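Local coordinates for protein sialidase B (Streptococcus pneumoniae TIGR4, PDB 4XJ9) that cleaves terminal sialic acid residues from oligosaccharides, glycoproteins and glycolipids by hydrolysing their alpha-(2->3), alpha-(2->6) and alpha-(2->8) glycosidic linkages, at residues K115-T120 against D134-I139; Y205-T210 against G228-S233. The protein carries 1 engineered substitution. One frame throughout, in Å; residues are numbered along the deposited sequence.

Contact 1: residues K115-T120 against D134-I139; sequences KDKTYT and DTFLPI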
ATOM      1  N   LYS A 115     -21.335   8.517 -26.070  1.00 28.68           N
ATOM      2  CA  LYS A 115     -21.542   7.229 -26.724  1.00 33.48           C
ATOM      3  C   LYS A 115     -21.549   6.066 -25.730  1.00 32.42           C
ATOM      4  O   LYS A 115     -22.429   5.208 -25.788  1.00 32.31           O
ATOM      5  CB  LYS A 115     -20.483   7.001 -27.804  1.00 32.78           C
ATOM      6  CG  LYS A 115     -20.361   8.130 -28.830  1.00 38.95           C
ATOM      7  CD  LYS A 115     -21.656   8.378 -29.597  1.00 39.88           C
ATOM      8  CE  LYS A 115     -21.444   9.357 -30.759  1.00 47.71           C
ATOM      9  NZ  LYS A 115     -20.845  10.649 -30.306  1.00 44.31           N
ATOM     10  N   ASP A 116     -20.586   6.039 -24.813  1.00 30.53           N
ATOM     11  CA  ASP A 116     -20.549   4.984 -23.801  1.00 32.27           C
ATOM     12  C   ASP A 116     -21.193   5.415 -22.482  1.00 28.92           C
ATOM     13  O   ASP A 116     -21.241   4.639 -21.523  1.00 29.75           O
ATOM     14  CB  ASP A 116     -19.113   4.508 -23.559  1.00 32.54           C
ATOM     15  CG  ASP A 116     -18.649   3.502 -24.592  1.00 38.36           C
ATOM     16  OD1 ASP A 116     -18.862   3.725 -25.803  1.00 38.71           O
ATOM     17  OD2 ASP A 116     -18.066   2.477 -24.187  1.00 47.92           O
ATOM     18  N   LYS A 117     -21.687   6.649 -22.448  1.00 25.92           N
ATOM     19  CA  LYS A 117     -22.322   7.220 -21.258  1.00 24.18           C
ATOM     20  C   LYS A 117     -21.427   7.161 -20.022  1.00 24.94           C
ATOM     21  O   LYS A 117     -21.903   6.874 -18.919  1.00 22.03           O
ATOM     22  CB  LYS A 117     -23.665   6.540 -20.956  1.00 25.37           C
ATOM     23  CG  LYS A 117     -24.703   6.670 -22.071  1.00 31.81           C
ATOM     24  CD  LYS A 117     -25.800   5.628 -21.873  1.00 33.28           C
ATOM     25  CE  LYS A 117     -27.177   6.248 -21.857  1.00 35.80           C
ATOM     26  NZ  LYS A 117     -28.206   5.304 -21.291  1.00 41.18           N
ATOM     27  N   THR A 118     -20.146   7.463 -20.206  1.00 24.44           N
ATOM     28  CA  THR A 118     -19.159   7.267 -19.150  1.00 24.84           C
ATOM     29  C   THR A 118     -18.362   8.539 -18.868  1.00 23.64           C
ATOM     30  O   THR A 118     -17.976   9.252 -19.797  1.00 23.67           O
ATOM     31  CB  THR A 118     -18.207   6.111 -19.508  1.00 24.24           C
ATOM     32  OG1 THR A 118     -18.969   4.900 -19.641  1.00 30.11           O
ATOM     33  CG2 THR A 118     -17.137   5.916 -18.416  1.00 25.25           C
ATOM     34  N   TYR A 119     -18.147   8.817 -17.580  1.00 19.82           N
ATOM     35  CA  TYR A 119     -17.298   9.914 -17.138  1.00 15.38           C
ATOM     36  C   TYR A 119     -16.039   9.322 -16.511  1.00 19.23           C
ATOM     37  O   TYR A 119     -16.120   8.576 -15.525  1.00 19.21           O
ATOM     38  CB  TYR A 119     -18.018  10.753 -16.082  1.00 18.29           C
ATOM     39  CG  TYR A 119     -19.340  11.360 -16.522  1.00 17.80           C
ATOM     40  CD1 TYR A 119     -19.380  12.460 -17.375  1.00 17.36           C
ATOM     41  CD2 TYR A 119     -20.540  10.842 -16.069  1.00 19.50           C
ATOM     42  CE1 TYR A 119     -20.593  13.017 -17.771  1.00 20.23           C
ATOM     43  CE2 TYR A 119     -21.754  11.391 -16.457  1.00 21.65           C
ATOM     44  CZ  TYR A 119     -21.774  12.474 -17.305  1.00 20.76           C
ATOM     45  OH  TYR A 119     -22.989  13.012 -17.675  1.00 24.61           O
ATOM     46  N   THR A 120     -14.880   9.666 -17.061  1.00 16.98           N
ATOM     47  CA  THR A 120     -13.614   9.100 -16.594  1.00 17.09           C
ATOM     48  C   THR A 120     -12.633  10.206 -16.236  1.00 18.64           C
ATOM     49  O   THR A 120     -12.447  11.157 -17.014  1.00 17.89           O
ATOM     50  CB  THR A 120     -12.982   8.203 -17.670  1.00 18.51           C
ATOM     51  OG1 THR A 120     -13.934   7.210 -18.071  1.00 17.24           O
ATOM     52  CG2 THR A 120     -11.714   7.508 -17.145  1.00 19.04           C
ATOM     53  N   ASP A 134     -26.956   5.570 -16.399  1.00 23.38           N
ATOM     54  CA  ASP A 134     -28.136   5.252 -17.195  1.00 31.75           C
ATOM     55  C   ASP A 134     -28.571   6.447 -18.038  1.00 28.95           C
ATOM     56  O   ASP A 134     -28.845   6.307 -19.231  1.00 30.49           O
ATOM     57  CB  ASP A 134     -29.290   4.832 -16.287  1.00 31.29           C
ATOM     58  CG  ASP A 134     -29.046   3.501 -15.615  1.00 35.57           C
ATOM     59  OD1 ASP A 134     -29.488   3.335 -14.455  1.00 41.65           O
ATOM     60  OD2 ASP A 134     -28.414   2.627 -16.249  1.00 34.57           O
ATOM     61  N   THR A 135     -28.641   7.619 -17.408  1.00 27.16           N
ATOM     62  CA  THR A 135     -29.023   8.852 -18.098  1.00 26.45           C
ATOM     63  C   THR A 135     -27.831   9.803 -18.201  1.00 28.33           C
ATOM     64  O   THR A 135     -27.447  10.438 -17.212  1.00 28.73           O
ATOM     65  CB  THR A 135     -30.161   9.564 -17.361  1.00 32.78           C
ATOM     66  OG1 THR A 135     -31.235   8.643 -17.132  1.00 33.49           O
ATOM     67  CG2 THR A 135     -30.662  10.743 -18.174  1.00 31.11           C
ATOM     68  N   PHE A 136     -27.239   9.898 -19.390  1.00 30.13           N
ATOM     69  CA  PHE A 136     -26.012  10.678 -19.565  1.00 28.18           C
ATOM     70  C   PHE A 136     -26.322  12.160 -19.663  1.00 27.70           C
ATOM     71  O   PHE A 136     -27.284  12.540 -20.320  1.00 26.00           O
ATOM     72  CB  PHE A 136     -25.281  10.233 -20.826  1.00 25.04           C
ATOM     73  CG  PHE A 136     -23.955  10.913 -21.035  1.00 24.54           C
ATOM     74  CD1 PHE A 136     -22.824  10.484 -20.347  1.00 22.23           C
ATOM     75  CD2 PHE A 136     -23.830  11.963 -21.939  1.00 22.82           C
ATOM     76  CE1 PHE A 136     -21.598  11.094 -20.546  1.00 24.62           C
ATOM     77  CE2 PHE A 136     -22.607  12.576 -22.143  1.00 24.83           C
ATOM     78  CZ  PHE A 136     -21.486  12.140 -21.447  1.00 26.03           C
ATOM     79  N   LEU A 137     -25.507  12.990 -19.009  1.00 23.14           N
ATOM     80  CA  LEU A 137     -25.645  14.443 -19.108  1.00 22.11           C
ATOM     81  C   LEU A 137     -24.396  15.043 -19.739  1.00 27.16           C
ATOM     82  O   LEU A 137     -23.348  15.150 -19.084  1.00 24.57           O
ATOM     83  CB  LEU A 137     -25.900  15.071 -17.731  1.00 21.48           C
ATOM     84  CG  LEU A 137     -25.948  16.602 -17.646  1.00 24.40           C
ATOM     85  CD1 LEU A 137     -26.811  17.187 -18.747  1.00 28.50           C
ATOM     86  CD2 LEU A 137     -26.459  17.047 -16.292  1.00 22.62           C
ATOM     87  N   PRO A 138     -24.492  15.415 -21.024  1.00 24.38           N
ATOM     88  CA  PRO A 138     -23.361  16.063 -21.694  1.00 27.04           C
ATOM     89  C   PRO A 138     -23.083  17.383 -20.993  1.00 29.44           C
ATOM     90  O   PRO A 138     -24.036  18.071 -20.611  1.00 28.29           O
ATOM     91  CB  PRO A 138     -23.888  16.306 -23.113  1.00 26.65           C
ATOM     92  CG  PRO A 138     -24.960  15.265 -23.308  1.00 25.50           C
ATOM     93  CD  PRO A 138     -25.601  15.114 -21.950  1.00 29.68           C
ATOM     94  N   ILE A 139     -21.810  17.718 -20.795  1.00 23.85           N
ATOM     95  CA  ILE A 139     -21.466  18.921 -20.049  1.00 27.92           C
ATOM     96  C   ILE A 139     -21.896  20.193 -20.788  1.00 31.78           C
ATOM     97  O   ILE A 139     -22.123  21.222 -20.166  1.00 32.09           O
ATOM     98  CB  ILE A 139     -19.956  18.992 -19.689  1.00 26.53           C
ATOM     99  CG1 ILE A 139     -19.098  19.202 -20.942  1.00 26.34           C
ATOM    100  CG2 ILE A 139     -19.512  17.747 -18.917  1.00 22.01           C
ATOM    101  CD1 ILE A 139     -17.644  19.459 -20.624  1.00 27.01           C
TER
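At the turn joining strands 102-113 and 118-123 of the N-terminal, concanavalin-like domain, Lys117 and Tyr119 meet Phe136 and Leu137 of the loop after strand 126-132; Lys117 and Thr118, both facing Asp113, form a G1 beta bulge there. The contact illustrates how one aromatic residue in a loop can cover both the turn and the strand leaving it. The side chain of Phe136 starts toward the hairpin, with CG anti to the backbone N (chi1 -176°), and this brings its ring against both the backbone of Lys117 and the ring of Tyr119. Its CD1 comes within 3.4 Å of Lys117 CA, while the aliphatic CG of Lys117 runs past Phe136 CB at 3.8 Å, the two side chains heading opposite ways. The Tyr119 and Phe136 rings lie nearly parallel, at 14°, but slid so far apart that they barely overlap, with 4.8 Å between centroids. Phe136 CE1 sits over one face of the tyrosine, 3.5 Å from Tyr119 CE1, and the phenol oxygen in turn lies over a face of Phe136 near its rim. That hydroxyl donates a hydrogen bond to Leu137 O at 2.6 Å. The acceptor lies in the plane of the tyrosine ring, whereas the hydroxyl stands 39° out of the carbonyl plane. Lys117 NZ is modelled 2.4 Å from Asp134 O, too short for its detail to be trusted. Tyr119 also packs on Phe110 of strand 102-113 and Ile78 of strand 74-80, and Leu137 touches Ile78 and Ile85, so the loop bridges the hairpin to strands 74-80 and 85-91 of the second sheet.

Contact 2: residues Y205-T210 against G228-S233; sequences YFRIPT and GGTHDS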
ATOM      1  N   TYR A 205      -5.135  -3.464  -6.084  1.00 10.84           N
ATOM      2  CA  TYR A 205      -4.728  -2.707  -4.892  1.00 11.93           C
ATOM      3  C   TYR A 205      -3.394  -3.185  -4.342  1.00 12.39           C
ATOM      4  O   TYR A 205      -3.059  -4.365  -4.451  1.00 11.88           O
ATOM      5  CB  TYR A 205      -5.816  -2.787  -3.814  1.00 11.43           C
ATOM      6  CG  TYR A 205      -7.143  -2.409  -4.385  1.00 13.08           C
ATOM      7  CD1 TYR A 205      -7.488  -1.076  -4.545  1.00 13.60           C
ATOM      8  CD2 TYR A 205      -8.030  -3.379  -4.824  1.00 15.25           C
ATOM      9  CE1 TYR A 205      -8.692  -0.722  -5.120  1.00 14.28           C
ATOM     10  CE2 TYR A 205      -9.240  -3.034  -5.394  1.00 14.50           C
ATOM     11  CZ  TYR A 205      -9.564  -1.709  -5.537  1.00 14.29           C
ATOM     12  OH  TYR A 205     -10.766  -1.369  -6.107  1.00 12.81           O
ATOM     13  N   PHE A 206      -2.630  -2.254  -3.771  1.00 11.96           N
ATOM     14  CA  PHE A 206      -1.347  -2.579  -3.152  1.00 10.75           C
ATOM     15  C   PHE A 206      -1.224  -1.852  -1.824  1.00  9.54           C
ATOM     16  O   PHE A 206      -1.788  -0.773  -1.651  1.00 11.50           O
ATOM     17  CB  PHE A 206      -0.185  -2.190  -4.078  1.00 11.74           C
ATOM     18  CG  PHE A 206      -0.223  -2.902  -5.404  1.00 12.07           C
ATOM     19  CD1 PHE A 206       0.344  -4.159  -5.553  1.00 10.48           C
ATOM     20  CD2 PHE A 206      -0.897  -2.342  -6.473  1.00 11.26           C
ATOM     21  CE1 PHE A 206       0.279  -4.825  -6.778  1.00 12.83           C
ATOM     22  CE2 PHE A 206      -0.972  -2.996  -7.686  1.00 13.27           C
ATOM     23  CZ  PHE A 206      -0.383  -4.232  -7.844  1.00 12.84           C
ATOM     24  N   ARG A 207      -0.491  -2.459  -0.893  1.00  9.44           N
ATOM     25  CA  ARG A 207      -0.260  -1.894   0.428  1.00 10.06           C
ATOM     26  C   ARG A 207       1.044  -2.464   0.983  1.00 12.10           C
ATOM     27  O   ARG A 207       1.541  -3.481   0.508  1.00 12.24           O
ATOM     28  CB  ARG A 207      -1.423  -2.212   1.392  1.00 13.17           C
ATOM     29  CG  ARG A 207      -2.654  -1.246   1.326  1.00 11.90           C
ATOM     30  CD  ARG A 207      -3.195  -0.928   2.719  1.00 18.87           C
ATOM     31  NE  ARG A 207      -2.258  -0.141   3.513  1.00 19.52           N
ATOM     32  CZ  ARG A 207      -2.382   0.068   4.824  1.00 26.53           C
ATOM     33  NH1 ARG A 207      -3.415  -0.447   5.471  1.00 20.41           N
ATOM     34  NH2 ARG A 207      -1.475   0.798   5.490  1.00 21.33           N
ATOM     35  N   ILE A 208       1.593  -1.801   1.992  1.00 12.31           N
ATOM     36  CA  ILE A 208       2.745  -2.312   2.733  1.00 11.11           C
ATOM     37  C   ILE A 208       4.004  -2.474   1.862  1.00 11.08           C
ATOM     38  O   ILE A 208       4.507  -3.578   1.691  1.00 10.96           O
ATOM     39  CB  ILE A 208       2.420  -3.658   3.472  1.00 12.35           C
ATOM     40  CG1 ILE A 208       0.947  -3.743   3.923  1.00 12.43           C
ATOM     41  CG2 ILE A 208       3.365  -3.867   4.655  1.00 10.19           C
ATOM     42  CD1 ILE A 208       0.486  -2.649   4.892  1.00 14.27           C
ATOM     43  N   PRO A 209       4.534  -1.361   1.332  1.00 12.69           N
ATOM     44  CA  PRO A 209       5.720  -1.410   0.471  1.00  8.56           C
ATOM     45  C   PRO A 209       6.967  -1.740   1.272  1.00 13.49           C
ATOM     46  O   PRO A 209       7.000  -1.452   2.471  1.00 10.96           O
ATOM     47  CB  PRO A 209       5.841   0.035  -0.013  1.00 12.71           C
ATOM     48  CG  PRO A 209       5.231   0.848   1.112  1.00 14.21           C
ATOM     49  CD  PRO A 209       4.071   0.022   1.552  1.00 11.25           C
ATOM     50  N   THR A 210       7.964  -2.344   0.620  1.00  9.99           N
ATOM     51  CA  THR A 210       9.299  -2.487   1.207  1.00 11.84           C
ATOM     52  C   THR A 210      10.329  -2.124   0.148  1.00  9.03           C
ATOM     53  O   THR A 210      10.024  -2.123  -1.055  1.00  9.46           O
ATOM     54  CB  THR A 210       9.574  -3.915   1.736  1.00 10.61           C
ATOM     55  OG1 THR A 210       9.840  -4.800   0.640  1.00 14.61           O
ATOM     56  CG2 THR A 210       8.384  -4.455   2.527  1.00 11.04           C
ATOM     57  N   GLY A 228      -8.981  -8.019  -2.729  1.00 12.08           N
ATOM     58  CA  GLY A 228     -10.316  -7.700  -2.248  1.00 15.06           C
ATOM     59  C   GLY A 228     -10.368  -6.306  -1.670  1.00 15.88           C
ATOM     60  O   GLY A 228     -10.646  -6.123  -0.488  1.00 14.57           O
ATOM     61  N   GLY A 229     -10.084  -5.312  -2.502  1.00 13.20           N
ATOM     62  CA  GLY A 229      -9.932  -3.960  -1.998  1.00 13.13           C
ATOM     63  C   GLY A 229      -8.669  -3.886  -1.165  1.00 13.71           C
ATOM     64  O   GLY A 229      -7.849  -4.813  -1.189  1.00 14.90           O
ATOM     65  N   THR A 230      -8.510  -2.806  -0.405  1.00 15.44           N
ATOM     66  CA  THR A 230      -7.301  -2.621   0.397  1.00 14.33           C
ATOM     67  C   THR A 230      -7.344  -3.245   1.791  1.00 15.56           C
ATOM     68  O   THR A 230      -6.383  -3.098   2.543  1.00 11.03           O
ATOM     69  CB  THR A 230      -6.972  -1.136   0.555  1.00 13.41           C
ATOM     70  OG1 THR A 230      -8.142  -0.445   0.989  1.00 13.71           O
ATOM     71  CG2 THR A 230      -6.499  -0.536  -0.774  1.00 10.61           C
ATOM     72  N   HIS A 231      -8.434  -3.945   2.130  1.00 12.00           N
ATOM     73  CA  HIS A 231      -8.597  -4.530   3.470  1.00 11.95           C
ATOM     74  C   HIS A 231      -7.434  -5.430   3.900  1.00 15.48           C
ATOM     75  O   HIS A 231      -6.863  -6.151   3.063  1.00 14.37           O
ATOM     76  CB  HIS A 231      -9.864  -5.393   3.525  1.00 11.74           C
ATOM     77  CG  HIS A 231     -11.141  -4.638   3.333  1.00 15.67           C
ATOM     78  ND1 HIS A 231     -11.446  -3.491   4.031  1.00 12.82           N
ATOM     79  CD2 HIS A 231     -12.222  -4.910   2.558  1.00 14.27           C
ATOM     80  CE1 HIS A 231     -12.651  -3.071   3.677  1.00 14.44           C
ATOM     81  NE2 HIS A 231     -13.144  -3.916   2.786  1.00 13.12           N
ATOM     82  N   ASP A 232      -7.093  -5.402   5.195  1.00 13.62           N
ATOM     83  CA  ASP A 232      -6.208  -6.411   5.769  1.00 15.31           C
ATOM     84  C   ASP A 232      -6.909  -7.766   5.760  1.00 14.80           C
ATOM     85  O   ASP A 232      -8.139  -7.843   5.630  1.00 14.67           O
ATOM     86  CB  ASP A 232      -5.858  -6.103   7.234  1.00 15.74           C
ATOM     87  CG  ASP A 232      -5.073  -4.815   7.419  1.00 16.66           C
ATOM     88  OD1 ASP A 232      -4.885  -4.428   8.592  1.00 18.92           O
ATOM     89  OD2 ASP A 232      -4.643  -4.185   6.433  1.00 14.08           O
ATOM     90  N   SER A 233      -6.132  -8.828   5.939  1.00 15.07           N
ATOM     91  CA  SER A 233      -6.680 -10.172   6.110  1.00 15.70           C
ATOM     92  C   SER A 233      -7.721 -10.150   7.226  1.00 20.53           C
ATOM     93  O   SER A 233      -7.538  -9.411   8.197  1.00 19.28           O
ATOM     94  CB  SER A 233      -5.558 -11.145   6.460  1.00 15.79           C
ATOM     95  OG  SER A 233      -4.544 -11.113   5.469  1.00 14.43           O
TER
HETATM   96  O   HOH W   1      -5.693  -1.713   6.073  1.00 23.79           O
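Tyr205 lies against Gly229 and Thr230, and two residues along the same strand Arg207 reaches toward Asp232, a worked case of alternate side chains on one strand serving packing and, probably, substrate binding. At the root of the tyrosine, CB meets the methyl CG2 of Thr230 at 3.8 Å, and CD1 lies beside that same methyl. With CG anti to the carbonyl carbon (chi1 -52°), the ring turns one face to the loop: CG lies against the Gly229 backbone, and CD2 comes to 3.5 Å from Gly229 CA, which CE2 also meets. This CA makes a CH-pi contact 3.9 Å from the Tyr205 ring centroid, and Thr230 N lies over the same ring. At the tip, OH is hydrogen-bonded to Trp270 N. The hydroxyl of Thr230 is likewise engaged, by His642 N.

Arg207 passes its CD by Thr230 O at 3.9 Å. Its NH1 stays 4.1 Å from Asp232 OD2, beyond a salt bridge, and no N-H points at the oxygen. A water instead joins them, donating to Asp232 OD2 at 2.7 Å and accepting a weak bond from NH1 at the guanidinium edge. By similarity Arg207 binds substrate and Asp232 is the proton acceptor, which places this water in the probable catalytic pocket.

Glu631, ending strand 626-631, holds Arg207 NE in a salt bridge, Arg226 of strand 219-226 binds both Asp232 OD2 and Thr230 O, and strand 205-213 pairs with 219-226 as the edge of a four-stranded propeller sheet.

The two contacts follow one another along the chain, with centres 32 Å apart and no touch between them. They share no strand: contact 1 belongs to the lectin-like N-terminal domain, contact 2 to the catalytic propeller, close to the centre of the molecule. In both, a loop leaving an antiparallel strand pair folds back on it and an aromatic side chain supplies much of the packing. Contact 1 is partly buried, and its one secure cross-contact hydrogen bond runs from a phenol to a backbone carbonyl. Contact 2 is mostly buried, yet its charged pair is joined by a water, while each group has its own ionic partner outside the contact, consistent with a pocket shaped for an anionic sugar.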